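Local coordinates for AT27789p (Drosophila melanogaster, PDB 5UZM), which probably binds mRNA as an hnRNP F/H homologue, this chain being its second quasi-RNA recognition motif, at residues F56-S61 and A89-A94. Residues are numbered along the deposited sequence; the frame is centred on the assembly and turned at random.
Sequences FVQFES and AEMKRA
A chi1 of 177° points Met91 CG away from the backbone N, and the extended chain beyond it carries the thioether from helix 88-94 toward the sheet, sliding past the side chain of Phe56 in the opposite direction. The Phe56 torsion (chi1 -72°) sets CG beside its own backbone N and carries the ring out to the helix. There CA of Met91 sits almost squarely over the ring, 3.8 Å from its centroid and 11° off the normal, a CH-pi contact. At the root of the ring, Met91 CE reaches to 3.6 Å from Phe56 CB, while at its far end Ala94 CB lies 3.7 Å from Phe56 CE1. The aliphatic part of Glu90 crosses the Phe56 side chain at about a right angle, Glu90 CG 3.9 Å from Phe56 CE2; its carboxylate carbon lies at the ring edge, while OE1 forms a salt bridge with Lys12 and OE2 a hydrogen bond with Ser86. Were Phe56 an alanine, Met91 CA and Ala94 CB would probably lose their aromatic partner, opening a gap between sheet and helix. No hydrogen bond joins the two segments; the C-terminal helix of this quasi-RRM is held on the sheet of the RNA recognition motif fold by apolar and CH-pi contacts, with polar anchoring supplied from strand 10-14 and the loop before the helix.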
loop_
_atom_site.group_PDB
_atom_site.type_symbol
_atom_site.label_atom_id
_atom_site.label_comp_id
_atom_site.label_asym_id
_atom_site.label_seq_id
_atom_site.Cartn_x
_atom_site.Cartn_y
_atom_site.Cartn_z
ATOM N N PHE A 56 -0.199 -1.289 3.613
ATOM C CA PHE A 56 0.694 -0.134 3.634
ATOM C C PHE A 56 1.776 -0.377 2.598
ATOM O O PHE A 56 2.200 -1.520 2.420
ATOM C CB PHE A 56 1.350 0.068 4.988
ATOM C CG PHE A 56 0.416 0.577 6.029
ATOM C CD1 PHE A 56 -0.369 -0.304 6.727
ATOM C CD2 PHE A 56 0.300 1.930 6.278
ATOM C CE1 PHE A 56 -1.258 0.152 7.700
ATOM C CE2 PHE A 56 -0.596 2.384 7.233
ATOM C CZ PHE A 56 -1.351 1.505 7.946
ATOM N N VAL A 57 2.192 0.668 1.894
ATOM C CA VAL A 57 3.257 0.566 0.897
ATOM C C VAL A 57 4.254 1.686 1.170
ATOM O O VAL A 57 3.859 2.844 1.338
ATOM C CB VAL A 57 2.699 0.638 -0.545
ATOM C CG1 VAL A 57 3.839 0.591 -1.577
ATOM C CG2 VAL A 57 1.677 -0.511 -0.769
ATOM N N GLN A 58 5.530 1.325 1.219
ATOM C CA GLN A 58 6.640 2.236 1.484
ATOM C C GLN A 58 7.410 2.465 0.197
ATOM O O GLN A 58 7.839 1.493 -0.420
ATOM C CB GLN A 58 7.608 1.628 2.492
ATOM C CG GLN A 58 7.039 1.356 3.812
ATOM C CD GLN A 58 8.117 1.140 4.852
ATOM O OE1 GLN A 58 8.035 0.231 5.678
ATOM N NE2 GLN A 58 9.145 1.980 4.812
ATOM N N PHE A 59 7.641 3.729 -0.156
ATOM C CA PHE A 59 8.392 4.110 -1.346
ATOM C C PHE A 59 9.770 4.657 -0.986
ATOM O O PHE A 59 10.058 5.004 0.157
ATOM C CB PHE A 59 7.619 5.157 -2.148
ATOM C CG PHE A 59 6.275 4.670 -2.617
ATOM C CD1 PHE A 59 6.179 3.905 -3.781
ATOM C CD2 PHE A 59 5.128 4.939 -1.899
ATOM C CE1 PHE A 59 4.943 3.423 -4.201
ATOM C CE2 PHE A 59 3.866 4.460 -2.327
ATOM C CZ PHE A 59 3.790 3.687 -3.472
ATOM N N GLU A 60 10.608 4.801 -2.018
ATOM C CA GLU A 60 11.968 5.262 -1.783
ATOM C C GLU A 60 12.075 6.771 -1.729
ATOM O O GLU A 60 13.088 7.296 -1.252
ATOM C CB GLU A 60 12.895 4.736 -2.876
ATOM C CG GLU A 60 14.241 4.357 -2.371
ATOM C CD GLU A 60 14.173 3.109 -1.546
ATOM O OE1 GLU A 60 13.573 2.127 -2.033
ATOM O OE2 GLU A 60 14.700 3.110 -0.414
ATOM N N SER A 61 11.078 7.490 -2.228
ATOM C CA SER A 61 11.205 8.923 -2.396
ATOM C C SER A 61 9.873 9.593 -2.127
ATOM O O SER A 61 8.803 8.982 -2.214
ATOM C CB SER A 61 11.700 9.298 -3.801
ATOM O OG SER A 61 10.676 9.138 -4.770
ATOM N N ALA A 89 5.317 5.284 11.343
ATOM C CA ALA A 89 4.760 4.912 12.647
ATOM C C ALA A 89 3.378 4.279 12.501
ATOM O O ALA A 89 3.057 3.313 13.196
ATOM C CB ALA A 89 4.695 6.130 13.572
ATOM N N GLU A 90 2.543 4.803 11.598
ATOM C CA GLU A 90 1.235 4.184 11.399
ATOM C C GLU A 90 1.385 2.793 10.798
ATOM O O GLU A 90 0.683 1.854 11.196
ATOM C CB GLU A 90 0.353 5.077 10.524
ATOM C CG GLU A 90 -1.083 4.528 10.412
ATOM C CD GLU A 90 -2.000 5.326 9.462
ATOM O OE1 GLU A 90 -3.243 5.254 9.627
ATOM O OE2 GLU A 90 -1.507 6.008 8.546
ATOM N N MET A 91 2.303 2.636 9.839
ATOM C CA MET A 91 2.547 1.314 9.267
ATOM C C MET A 91 3.022 0.333 10.335
ATOM O O MET A 91 2.537 -0.807 10.410
ATOM C CB MET A 91 3.575 1.431 8.134
ATOM C CG MET A 91 3.986 0.100 7.494
ATOM S SD MET A 91 4.999 0.484 6.054
ATOM C CE MET A 91 4.802 -1.033 5.090
ATOM N N LYS A 92 3.991 0.746 11.159
ATOM C CA LYS A 92 4.517 -0.171 12.170
ATOM C C LYS A 92 3.457 -0.533 13.205
ATOM O O LYS A 92 3.402 -1.680 13.663
ATOM C CB LYS A 92 5.749 0.431 12.852
ATOM C CG LYS A 92 6.959 0.496 11.948
ATOM C CD LYS A 92 7.861 -0.711 12.144
ATOM C CE LYS A 92 9.145 -0.564 11.346
ATOM N NZ LYS A 92 9.640 0.834 11.404
ATOM N N ARG A 93 2.624 0.427 13.603
ATOM C CA ARG A 93 1.592 0.131 14.599
ATOM C C ARG A 93 0.644 -0.952 14.109
ATOM O O ARG A 93 0.390 -1.939 14.808
ATOM C CB ARG A 93 0.817 1.397 14.953
ATOM C CG ARG A 93 1.359 2.113 16.170
ATOM C CD ARG A 93 0.325 3.064 16.738
ATOM N NE ARG A 93 -0.346 3.834 15.696
ATOM C CZ ARG A 93 0.215 4.854 15.053
ATOM N NH1 ARG A 93 1.459 5.214 15.335
ATOM N NH2 ARG A 93 -0.461 5.511 14.124
ATOM N N ALA A 94 0.126 -0.799 12.893
ATOM C CA ALA A 94 -0.898 -1.706 12.404
ATOM C C ALA A 94 -0.350 -3.068 12.011
ATOM O O ALA A 94 -1.144 -3.985 11.757
ATOM C CB ALA A 94 -1.621 -1.079 11.210
#